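Local structure of kinesin-like protein KIF19 (Mus musculus, 5GSZ) at residues Q11-A15 / S315-M319; Q77-Y81 / E120-R126; G91-G95 / A227-R231; I153-I158 / D300-T304; M319-I323 / T336-A340. The protein walks toward microtubule plus ends as an ATP-driven kinesin-8 motor and shortens microtubules at ciliary tips, so setting the length of motile cilia. All coordinates share one frame; numbering follows the deposited sequence.

Contact 1 (Q11-A15 / S315-M319)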
# COMPACT_ATOMS: atom_id res chain seq x y z
N GLN A 11 11.96 -10.45 -3.42
CA GLN A 11 10.92 -11.25 -2.76
C GLN A 11 9.60 -10.48 -2.63
O GLN A 11 9.54 -9.45 -1.96
CB GLN A 11 11.38 -11.69 -1.38
CG GLN A 11 10.34 -12.50 -0.61
CD GLN A 11 9.90 -13.74 -1.37
OE1 GLN A 11 10.70 -14.37 -2.06
NE2 GLN A 11 8.62 -14.12 -1.21
N LEU A 12 8.55 -11.01 -3.24
CA LEU A 12 7.26 -10.35 -3.28
C LEU A 12 6.16 -11.23 -2.71
O LEU A 12 6.14 -12.44 -2.96
CB LEU A 12 6.87 -9.98 -4.70
CG LEU A 12 5.40 -9.60 -4.87
CD1 LEU A 12 5.13 -8.24 -4.24
CD2 LEU A 12 5.03 -9.62 -6.33
N MET A 13 5.26 -10.63 -1.93
CA MET A 13 4.05 -11.28 -1.46
C MET A 13 2.83 -10.49 -1.91
O MET A 13 2.79 -9.26 -1.77
CB MET A 13 4.01 -11.41 0.05
CG MET A 13 2.56 -11.63 0.46
SD MET A 13 2.15 -12.22 2.09
CE MET A 13 1.49 -10.71 2.75
N VAL A 14 1.82 -11.20 -2.40
CA VAL A 14 0.54 -10.62 -2.76
C VAL A 14 -0.55 -11.22 -1.86
O VAL A 14 -0.61 -12.44 -1.68
CB VAL A 14 0.23 -10.86 -4.24
CG1 VAL A 14 -1.11 -10.26 -4.60
CG2 VAL A 14 1.35 -10.28 -5.08
N ALA A 15 -1.38 -10.36 -1.28
CA ALA A 15 -2.47 -10.79 -0.43
C ALA A 15 -3.76 -10.24 -1.02
O ALA A 15 -3.75 -9.20 -1.69
CB ALA A 15 -2.27 -10.31 1.01
N SER A 315 15.37 -6.60 -0.97
CA SER A 315 14.31 -5.80 -0.37
C SER A 315 12.96 -6.43 -0.67
O SER A 315 12.74 -7.01 -1.74
CB SER A 315 14.34 -4.35 -0.86
OG SER A 315 14.00 -4.29 -2.22
N ARG A 316 12.05 -6.31 0.28
CA ARG A 316 10.80 -7.04 0.27
C ARG A 316 9.64 -6.12 -0.09
O ARG A 316 9.69 -4.91 0.16
CB ARG A 316 10.56 -7.71 1.62
CG ARG A 316 11.58 -8.80 1.93
CD ARG A 316 12.03 -8.65 3.36
NE ARG A 316 12.62 -7.32 3.58
CZ ARG A 316 12.72 -6.73 4.77
NH1 ARG A 316 12.28 -7.33 5.88
NH2 ARG A 316 13.27 -5.52 4.84
N THR A 317 8.61 -6.70 -0.72
CA THR A 317 7.43 -5.96 -1.11
C THR A 317 6.21 -6.80 -0.81
O THR A 317 6.19 -7.99 -1.11
CB THR A 317 7.44 -5.59 -2.60
OG1 THR A 317 8.60 -4.80 -2.88
CG2 THR A 317 6.19 -4.79 -2.98
N VAL A 318 5.20 -6.16 -0.22
CA VAL A 318 3.94 -6.78 0.16
C VAL A 318 2.82 -5.94 -0.44
O VAL A 318 2.67 -4.77 -0.06
CB VAL A 318 3.78 -6.87 1.68
CG1 VAL A 318 2.41 -7.45 2.05
CG2 VAL A 318 4.90 -7.66 2.28
N MET A 319 2.05 -6.51 -1.35
CA MET A 319 0.85 -5.84 -1.85
C MET A 319 -0.37 -6.49 -1.24
O MET A 319 -0.50 -7.71 -1.24
CB MET A 319 0.73 -5.90 -3.37
CG MET A 319 -0.59 -5.30 -3.81
SD MET A 319 -0.90 -5.31 -5.58
CE MET A 319 -0.83 -7.06 -5.91
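M13 is gripped through both its backbone polar atoms: its N donates to T317 O at 2.9 Å, and its O accepts from M319 N at 2.9 Å. A15 N continues the series onto M319 O at 2.8 Å, and the longer bond from T317 N to Q11 O, 3.2 Å, closes it at Q11, the first modelled residue. The pairing is that of neighbouring parallel strands, whose axes run 10° apart, and CA-H groups of L12, V14, R316 and V318 add contacts to the same carbonyls. Side chains then pair on alternate faces. On one face V14 CG1 rests 3.5 Å from M319 CE; the methionine runs straight out, CG anti to the backbone N (chi1 175°), and bends at its last torsion to bring the methyl beside the valine. L12 CD1 crosses T317 at a slant on this face, 3.8 Å from its CG2. On the other face the bent end of M13 brings CE to 3.5 Å from V318 CG1, the two side chains pointing the same way. Strand 315-323 lies between strands 12-18 and 97-103 in the central sheet of the motor domain; strand 69-71 flanks M13 and A15, while helix 330-340 packs on the face of V14 and M319.

Contact 2 (Q77-Y81 / E120-R126)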
# COMPACT_ATOMS: atom_id res chain seq x y z
N GLN A 77 -8.20 -7.32 12.24
CA GLN A 77 -7.09 -6.44 11.91
C GLN A 77 -5.76 -7.08 12.28
O GLN A 77 -4.85 -7.16 11.45
CB GLN A 77 -7.28 -5.07 12.57
CG GLN A 77 -8.44 -4.26 11.97
CD GLN A 77 -8.11 -3.57 10.64
OE1 GLN A 77 -7.88 -4.22 9.62
NE2 GLN A 77 -8.12 -2.24 10.65
N GLU A 78 -5.63 -7.60 13.51
CA GLU A 78 -4.34 -8.18 13.90
C GLU A 78 -3.97 -9.40 13.08
O GLU A 78 -2.78 -9.67 12.90
CB GLU A 78 -4.30 -8.55 15.38
CG GLU A 78 -3.64 -7.46 16.27
CD GLU A 78 -2.14 -7.66 16.52
OE1 GLU A 78 -1.51 -6.76 17.13
OE2 GLU A 78 -1.59 -8.72 16.14
N MET A 79 -4.94 -10.17 12.59
CA MET A 79 -4.59 -11.34 11.80
C MET A 79 -4.06 -10.93 10.44
O MET A 79 -3.11 -11.54 9.92
CB MET A 79 -5.80 -12.25 11.64
CG MET A 79 -6.40 -12.74 12.94
SD MET A 79 -7.84 -13.77 12.60
CE MET A 79 -8.35 -14.12 14.29
N VAL A 80 -4.66 -9.89 9.85
CA VAL A 80 -4.12 -9.32 8.62
C VAL A 80 -2.70 -8.84 8.84
O VAL A 80 -1.81 -9.10 8.03
CB VAL A 80 -5.04 -8.20 8.10
CG1 VAL A 80 -4.26 -7.27 7.18
CG2 VAL A 80 -6.21 -8.79 7.36
N TYR A 81 -2.47 -8.15 9.96
CA TYR A 81 -1.12 -7.69 10.27
C TYR A 81 -0.15 -8.85 10.41
O TYR A 81 0.94 -8.84 9.80
CB TYR A 81 -1.15 -6.86 11.54
CG TYR A 81 0.22 -6.72 12.14
CD1 TYR A 81 1.18 -5.90 11.54
CD2 TYR A 81 0.57 -7.40 13.30
CE1 TYR A 81 2.44 -5.76 12.09
CE2 TYR A 81 1.82 -7.27 13.85
CZ TYR A 81 2.75 -6.45 13.24
OH TYR A 81 4.00 -6.31 13.79
N GLU A 120 -10.48 -0.12 15.88
CA GLU A 120 -9.91 -1.24 15.11
C GLU A 120 -8.72 -0.79 14.27
O GLU A 120 -8.80 -0.67 13.04
CB GLU A 120 -10.98 -1.89 14.22
CG GLU A 120 -11.91 -2.83 14.97
CD GLU A 120 -11.31 -4.21 15.24
OE1 GLU A 120 -10.11 -4.40 14.98
OE2 GLU A 120 -12.06 -5.09 15.73
N PRO A 121 -7.58 -0.56 14.91
CA PRO A 121 -6.42 0.02 14.21
C PRO A 121 -5.86 -0.91 13.15
O PRO A 121 -6.02 -2.13 13.19
CB PRO A 121 -5.41 0.23 15.33
CG PRO A 121 -6.21 0.22 16.59
CD PRO A 121 -7.32 -0.74 16.34
N GLY A 122 -5.14 -0.31 12.20
CA GLY A 122 -4.59 -1.10 11.11
C GLY A 122 -3.10 -1.38 11.12
O GLY A 122 -2.48 -1.55 12.18
N ILE A 123 -2.52 -1.43 9.92
CA ILE A 123 -1.15 -1.91 9.74
C ILE A 123 -0.13 -0.93 10.31
O ILE A 123 0.87 -1.35 10.91
CB ILE A 123 -0.88 -2.18 8.25
CG1 ILE A 123 -1.65 -3.40 7.77
CG2 ILE A 123 0.63 -2.37 8.00
CD1 ILE A 123 -1.34 -4.65 8.55
N TYR A 124 -0.33 0.38 10.09
CA TYR A 124 0.59 1.40 10.58
C TYR A 124 0.97 1.19 12.04
O TYR A 124 2.12 0.85 12.34
CB TYR A 124 0.01 2.81 10.45
CG TYR A 124 -0.24 3.32 9.04
CD1 TYR A 124 0.47 2.84 7.95
CD2 TYR A 124 -1.19 4.30 8.82
CE1 TYR A 124 0.22 3.33 6.65
CE2 TYR A 124 -1.43 4.80 7.57
CZ TYR A 124 -0.74 4.32 6.48
OH TYR A 124 -1.01 4.84 5.23
N VAL A 125 0.00 1.36 12.94
CA VAL A 125 0.32 1.34 14.36
C VAL A 125 0.75 -0.06 14.81
O VAL A 125 1.64 -0.20 15.65
CB VAL A 125 -0.85 1.88 15.21
CG1 VAL A 125 -1.29 3.26 14.74
CG2 VAL A 125 -2.03 0.96 15.18
N ARG A 126 0.16 -1.11 14.24
CA ARG A 126 0.59 -2.45 14.63
C ARG A 126 2.05 -2.67 14.26
O ARG A 126 2.82 -3.26 15.03
CB ARG A 126 -0.30 -3.52 13.98
CG ARG A 126 -1.68 -3.56 14.58
CD ARG A 126 -2.69 -4.38 13.80
NE ARG A 126 -3.64 -4.95 14.76
CZ ARG A 126 -4.71 -4.33 15.25
NH1 ARG A 126 -5.03 -3.10 14.87
NH2 ARG A 126 -5.47 -4.94 16.14
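Q77 and Y81 lie one turn apart on helix 77-84 and face the loop 120-122 and the first turn of helix 123-136, whose N-cap position is G122. The amide of Q77 bonds across the contact: NE2 donates to E120 O at 2.9 Å, nearly straight at 174°. The acceptor lies in the amide plane, whereas the donor stands above the carbonyl plane of E120. Deeper in, R126 sets its CB over the ring of Y81, 3.8 Å from the centroid, a CH-pi contact over the face. I123 comes to the edge of that ring, its CD1 3.7 Å from Y81 CB. Its CG1 lies beside the backbone N, and the fold at chi2 (-58°) turns CD1 toward helix 77-84, where it also meets V80 CG1. As modelled, with the end of R126 placed only doubtfully, Q77 CB covers one guanidinium face and E78 OE1 makes a long salt bridge to R126 NE, 3.7 Å; E78 OE2 bonds to Q82. Y81 OH is held by D130 of helix 123-136, and Q77 also bonds to R17 and Y112 O. I123 also reaches M248 of strand 242-250, which sets helix 123-136 on the central sheet, with helix 77-84 against its first turn and helix 110-114 beside it.

Contact 3 (G91-G95 / A227-R231)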
# COMPACT_ATOMS: atom_id res chain seq x y z
N GLY A 91 13.91 -7.48 9.43
CA GLY A 91 14.79 -6.99 8.39
C GLY A 91 14.95 -5.48 8.40
O GLY A 91 16.03 -4.96 8.09
N VAL A 92 13.89 -4.75 8.74
CA VAL A 92 13.95 -3.30 8.64
C VAL A 92 14.94 -2.75 9.66
O VAL A 92 15.71 -1.83 9.36
CB VAL A 92 12.55 -2.68 8.79
CG1 VAL A 92 12.65 -1.18 8.92
CG2 VAL A 92 11.71 -3.02 7.56
N ILE A 93 14.94 -3.28 10.87
CA ILE A 93 15.86 -2.73 11.85
C ILE A 93 17.28 -3.24 11.59
O ILE A 93 18.24 -2.63 12.06
CB ILE A 93 15.39 -3.01 13.28
CG1 ILE A 93 15.25 -4.50 13.54
CG2 ILE A 93 14.05 -2.37 13.56
CD1 ILE A 93 14.83 -4.75 14.98
N SER A 94 17.42 -4.31 10.82
CA SER A 94 18.70 -4.86 10.42
C SER A 94 19.31 -4.15 9.22
O SER A 94 20.39 -4.55 8.77
CB SER A 94 18.54 -6.34 10.08
OG SER A 94 18.13 -7.07 11.22
N GLY A 95 18.62 -3.15 8.66
CA GLY A 95 19.10 -2.42 7.51
C GLY A 95 18.49 -2.78 6.18
O GLY A 95 18.86 -2.19 5.16
N ALA A 227 12.18 5.30 9.06
CA ALA A 227 13.61 5.06 8.92
C ALA A 227 14.16 4.54 10.25
O ALA A 227 13.70 4.96 11.32
CB ALA A 227 14.32 6.34 8.51
N VAL A 228 15.12 3.62 10.18
CA VAL A 228 15.71 3.00 11.38
C VAL A 228 17.22 2.85 11.18
O VAL A 228 17.66 2.08 10.33
CB VAL A 228 15.09 1.63 11.71
CG1 VAL A 228 15.78 1.03 12.90
CG2 VAL A 228 13.60 1.76 11.99
N ARG A 229 18.00 3.57 11.97
CA ARG A 229 19.45 3.41 11.97
C ARG A 229 19.88 2.53 13.14
O ARG A 229 19.33 2.62 14.24
CB ARG A 229 20.15 4.76 12.00
CG ARG A 229 21.61 4.69 11.59
CD ARG A 229 22.09 6.00 11.05
NE ARG A 229 22.01 7.07 12.03
CZ ARG A 229 22.09 8.37 11.72
NH1 ARG A 229 22.25 8.73 10.45
NH2 ARG A 229 22.00 9.30 12.67
N GLN A 230 20.86 1.66 12.88
CA GLN A 230 21.30 0.64 13.82
C GLN A 230 22.82 0.64 13.84
O GLN A 230 23.45 0.32 12.82
CB GLN A 230 20.79 -0.76 13.44
CG GLN A 230 20.98 -1.82 14.51
CD GLN A 230 20.93 -3.25 13.94
OE1 GLN A 230 21.24 -3.48 12.77
NE2 GLN A 230 20.51 -4.22 14.77
N ARG A 231 23.40 0.99 14.98
CA ARG A 231 24.84 0.87 15.16
C ARG A 231 25.11 0.05 16.42
O ARG A 231 24.30 0.02 17.35
CB ARG A 231 25.53 2.25 15.24
CG ARG A 231 25.56 2.87 16.62
CD ARG A 231 26.22 4.23 16.60
NE ARG A 231 25.38 5.21 15.92
CZ ARG A 231 25.71 5.78 14.76
NH1 ARG A 231 26.86 5.45 14.18
NH2 ARG A 231 24.89 6.65 14.19
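I93 and V228 lie side by side and point the same way, the isoleucine from the end of helix 89-93 and the valine from strand 220-232. Their branch methyls meet, I93 CG2 standing 3.9 Å from V228 CG1. The isoleucine carries CG1 between its own backbone N and carbonyl carbon (chi1 58°), which puts CG2 beside the N and on the strand. V228 CG2 meets V92 CG1 more loosely, at 4.4 Å. Two residues along the strand, Q230 extends past the helix end with CG anti to its N, and its CB, CG and CD pack against the carbonyl oxygen of I93. Its OE1 comes within 3.2 Å of I93 O, but both are acceptors and do not bond; the amide is instead tied through NE2 to Y144 OH. With an alanine in place of Q230, Y144 OH would probably lose this amide partner and a gap would open beside the I93 carbonyl. The helix itself stops in a Schellman motif: G95 has positive phi (102°), and its N bonds back to V92 O at 3.3 Å. A134 and I135 of helix 123-136 also touch I93, and L131 of that helix touches V228. The arrangement is a helix C-terminus capped by glycine and packed on a strand of the central sheet, the alpha-beta layering of the kinesin motor domain, away from the nucleotide.

Contact 4 (I153-I158 / D300-T304)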
# COMPACT_ATOMS: atom_id res chain seq x y z
N ILE A 153 0.97 12.28 -1.96
CA ILE A 153 1.19 12.58 -3.37
C ILE A 153 -0.19 12.67 -4.02
O ILE A 153 -0.94 11.69 -4.05
CB ILE A 153 2.05 11.53 -4.08
CG1 ILE A 153 3.23 11.12 -3.20
CG2 ILE A 153 2.58 12.09 -5.40
CD1 ILE A 153 3.99 9.94 -3.76
N TYR A 154 -0.52 13.85 -4.53
CA TYR A 154 -1.79 14.11 -5.19
C TYR A 154 -1.46 14.79 -6.50
O TYR A 154 -0.94 15.91 -6.50
CB TYR A 154 -2.70 14.98 -4.33
CG TYR A 154 -4.01 15.25 -5.00
CD1 TYR A 154 -5.09 14.39 -4.84
CD2 TYR A 154 -4.16 16.34 -5.84
CE1 TYR A 154 -6.28 14.62 -5.48
CE2 TYR A 154 -5.34 16.58 -6.49
CZ TYR A 154 -6.40 15.73 -6.31
OH TYR A 154 -7.58 15.98 -6.97
N ASN A 155 -1.76 14.14 -7.62
CA ASN A 155 -1.44 14.69 -8.93
C ASN A 155 0.02 15.15 -8.96
O ASN A 155 0.34 16.28 -9.31
CB ASN A 155 -2.37 15.85 -9.30
CG ASN A 155 -3.73 15.37 -9.76
OD1 ASN A 155 -3.86 14.27 -10.28
ND2 ASN A 155 -4.75 16.20 -9.56
N GLU A 156 0.90 14.26 -8.52
CA GLU A 156 2.34 14.47 -8.49
C GLU A 156 2.76 15.67 -7.65
O GLU A 156 3.92 16.09 -7.74
CB GLU A 156 2.91 14.60 -9.90
CG GLU A 156 2.58 13.39 -10.75
CD GLU A 156 3.12 12.12 -10.14
OE1 GLU A 156 4.35 12.04 -9.94
OE2 GLU A 156 2.31 11.21 -9.82
N MET A 157 1.87 16.22 -6.82
CA MET A 157 2.23 17.26 -5.85
C MET A 157 2.36 16.64 -4.46
O MET A 157 1.47 15.90 -4.01
CB MET A 157 1.20 18.39 -5.83
CG MET A 157 0.82 18.94 -7.20
SD MET A 157 2.12 19.83 -8.10
CE MET A 157 2.28 21.31 -7.12
N ILE A 158 3.45 16.95 -3.78
CA ILE A 158 3.74 16.36 -2.48
C ILE A 158 3.40 17.36 -1.39
O ILE A 158 3.84 18.51 -1.43
CB ILE A 158 5.21 15.94 -2.39
CG1 ILE A 158 5.52 14.98 -3.54
CG2 ILE A 158 5.48 15.32 -1.01
CD1 ILE A 158 7.00 14.76 -3.78
N ASP A 300 9.67 9.63 -14.28
CA ASP A 300 9.27 8.84 -13.13
C ASP A 300 8.31 9.63 -12.26
O ASP A 300 8.52 10.82 -12.00
CB ASP A 300 10.50 8.43 -12.32
CG ASP A 300 11.44 7.54 -13.11
OD1 ASP A 300 11.02 7.06 -14.19
OD2 ASP A 300 12.59 7.31 -12.65
N SER A 301 7.24 8.99 -11.82
CA SER A 301 6.32 9.64 -10.89
C SER A 301 7.04 9.96 -9.59
O SER A 301 8.11 9.41 -9.29
CB SER A 301 5.12 8.74 -10.63
OG SER A 301 5.54 7.48 -10.17
N LYS A 302 6.47 10.88 -8.81
CA LYS A 302 7.02 11.15 -7.49
C LYS A 302 7.12 9.86 -6.68
O LYS A 302 8.14 9.62 -6.02
CB LYS A 302 6.18 12.20 -6.76
CG LYS A 302 5.96 13.49 -7.53
CD LYS A 302 7.28 14.25 -7.79
CE LYS A 302 7.08 15.34 -8.84
NZ LYS A 302 6.82 14.74 -10.19
N LEU A 303 6.10 9.00 -6.74
CA LEU A 303 6.13 7.80 -5.91
C LEU A 303 7.21 6.85 -6.37
O LEU A 303 7.87 6.22 -5.53
CB LEU A 303 4.76 7.12 -5.90
CG LEU A 303 4.61 5.75 -5.23
CD1 LEU A 303 4.99 5.84 -3.78
CD2 LEU A 303 3.18 5.22 -5.36
N THR A 304 7.45 6.75 -7.68
CA THR A 304 8.55 5.91 -8.17
C THR A 304 9.90 6.44 -7.71
O THR A 304 10.75 5.68 -7.23
CB THR A 304 8.53 5.84 -9.69
OG1 THR A 304 7.36 5.14 -10.13
CG2 THR A 304 9.75 5.10 -10.18
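E156 sets CG anti to its carbonyl carbon and bends at its second torsion (chi2 -59°), which brings the carboxylate to the start of helix 302-307. There OE1 accepts from K302 N at 2.7 Å, almost straight at 169° and met nearly along its C-O axis. K302 is bent at its second and fourth torsions, so the aliphatic chain curls beside the glutamate and NZ ends 3.7 Å from E156 OE1, a long salt bridge. One carboxylate oxygen thus faces both the first helical NH and the ammonium group, and the electrostatics of the helix start would be expected to favour its negative charge. S301, at the N-cap, uses its own OG for a separate job, accepting from T304 N at 3.2 Å and from T304 OG1. A glutamine in place of E156 would probably leave the K302 ammonium without its negatively charged mate, weakening the hold of the turn on the helix start. Beneath these polar groups the contact is apolar. I153 CD1 touches L303 CB at 3.6 Å, the two side chains crossing at about a right angle, while I153 CG2 and I158 CD1 both rest against K302 CB, at 3.8 and 4.0 Å. E156 sits in a type I' turn, Y154 to M157, which carries the chain from strand 142-154 into strand 157-160 and gives E156 a positive phi. This hairpin forms the end of the central sheet; L171 of strand 171-173 packs on I158 and K302, and H221 of strand 220-232 touches I153 and L303.

Contact 5 (M319-I323 / T336-A340)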
# COMPACT_ATOMS: atom_id res chain seq x y z
N MET A 319 2.05 -6.51 -1.35
CA MET A 319 0.85 -5.84 -1.85
C MET A 319 -0.37 -6.49 -1.24
O MET A 319 -0.50 -7.71 -1.24
CB MET A 319 0.73 -5.90 -3.37
CG MET A 319 -0.59 -5.30 -3.81
SD MET A 319 -0.90 -5.31 -5.58
CE MET A 319 -0.83 -7.06 -5.91
N ILE A 320 -1.27 -5.66 -0.73
CA ILE A 320 -2.56 -6.13 -0.23
C ILE A 320 -3.63 -5.56 -1.16
O ILE A 320 -3.99 -4.38 -1.07
CB ILE A 320 -2.80 -5.71 1.21
CG1 ILE A 320 -1.65 -6.18 2.09
CG2 ILE A 320 -4.11 -6.28 1.70
CD1 ILE A 320 -1.91 -5.93 3.57
N ALA A 321 -4.13 -6.42 -2.05
CA ALA A 321 -5.25 -6.06 -2.91
C ALA A 321 -6.58 -6.19 -2.15
O ALA A 321 -6.75 -7.09 -1.33
CB ALA A 321 -5.27 -6.95 -4.14
N HIS A 322 -7.52 -5.29 -2.47
CA HIS A 322 -8.81 -5.21 -1.80
C HIS A 322 -9.94 -5.28 -2.81
O HIS A 322 -9.88 -4.63 -3.86
CB HIS A 322 -8.93 -3.89 -1.01
CG HIS A 322 -7.91 -3.76 0.08
ND1 HIS A 322 -6.61 -3.35 -0.16
CD2 HIS A 322 -7.99 -4.01 1.40
CE1 HIS A 322 -5.95 -3.34 0.98
NE2 HIS A 322 -6.76 -3.75 1.94
N ILE A 323 -10.99 -6.05 -2.50
CA ILE A 323 -12.20 -6.08 -3.33
C ILE A 323 -13.44 -6.04 -2.46
O ILE A 323 -13.42 -6.36 -1.27
CB ILE A 323 -12.32 -7.32 -4.26
CG1 ILE A 323 -12.57 -8.59 -3.44
CG2 ILE A 323 -11.10 -7.47 -5.19
CD1 ILE A 323 -12.73 -9.83 -4.27
N THR A 336 -9.25 -6.34 -10.48
CA THR A 336 -8.31 -6.40 -9.36
C THR A 336 -7.72 -7.80 -9.23
O THR A 336 -6.49 -7.96 -9.21
CB THR A 336 -9.01 -5.97 -8.06
OG1 THR A 336 -9.60 -4.68 -8.25
CG2 THR A 336 -8.01 -5.87 -6.91
N LEU A 337 -8.58 -8.82 -9.19
CA LEU A 337 -8.11 -10.20 -9.02
C LEU A 337 -7.19 -10.64 -10.16
O LEU A 337 -6.25 -11.41 -9.93
CB LEU A 337 -9.30 -11.14 -8.92
CG LEU A 337 -10.18 -10.95 -7.71
CD1 LEU A 337 -11.57 -11.38 -8.06
CD2 LEU A 337 -9.67 -11.82 -6.62
N THR A 338 -7.43 -10.15 -11.38
CA THR A 338 -6.53 -10.40 -12.50
C THR A 338 -5.16 -9.75 -12.27
O THR A 338 -4.11 -10.34 -12.57
CB THR A 338 -7.14 -9.85 -13.79
OG1 THR A 338 -8.32 -10.59 -14.08
CG2 THR A 338 -6.13 -9.91 -14.97
N TYR A 339 -5.17 -8.52 -11.78
CA TYR A 339 -3.93 -7.78 -11.60
C TYR A 339 -3.06 -8.44 -10.54
O TYR A 339 -1.84 -8.56 -10.71
CB TYR A 339 -4.27 -6.34 -11.26
CG TYR A 339 -3.10 -5.43 -10.98
CD1 TYR A 339 -2.36 -4.89 -12.02
CD2 TYR A 339 -2.75 -5.10 -9.68
CE1 TYR A 339 -1.29 -4.05 -11.77
CE2 TYR A 339 -1.69 -4.28 -9.41
CZ TYR A 339 -0.97 -3.75 -10.46
OH TYR A 339 0.09 -2.92 -10.19
N ALA A 340 -3.68 -8.91 -9.46
CA ALA A 340 -2.95 -9.49 -8.33
C ALA A 340 -2.81 -11.00 -8.42
O ALA A 340 -2.07 -11.57 -7.61
CB ALA A 340 -3.66 -9.15 -7.01
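A321 and A340 meet through their methyls in the close-packed middle of the contact, CB to CB at 4.0 Å, where small side chains let strand 315-323 and helix 330-340 approach. M319 CE joins them, 3.7 Å from A340 CB. The two short axes come within 8.9 Å and run nearly antiparallel, at 163°. T336, one turn before A340, turns CG2 toward the strand, 4.0 Å from A321 CB. Its CB lies 3.9 Å from I323 CG2, while OG1 bonds to E332 O within the helix. Also on the buried side, I323 places CG1 between its backbone N and carbonyl carbon (chi1 70°), sending CD1 toward L337 CD1, 4.3 Å away. The contact is looser where it reaches solvent: M319 SD meets exposed Y339 only at CE2, 4.0 Å away, in an oblique Met-aromatic contact. Y339 in turn stacks on Y103. H322 points to the opposite side of the strand, where T113 and the carbonyl of Y103 hold its ring and C108 of the nucleotide pocket touches it. This is a helix laid antiparallel along a central strand of the kinesin motor fold, with T336 beside P105 of the P-loop.

In the fold
Contacts 1 and 5 share M319 and follow one another along strand 315-323; their centres are 13 Å apart, and A15 O and A321 N, 2.8 Å apart, probably hydrogen-bond between them. Contact 3 reaches the same sheet and touches contact 1 where R316 packs on G91 and V92. Contact 4 includes the turn into the outermost strand 157-160, its centre 22 Å from those of contacts 1 and 5. Contact 2 touches none of the others, yet approaches contact 5 to about 5 Å between nearest atoms. Both come near the nucleotide: the side chains of Q77 and H322 are each about 6 Å from ADP, while contact 3 is remote from the pocket.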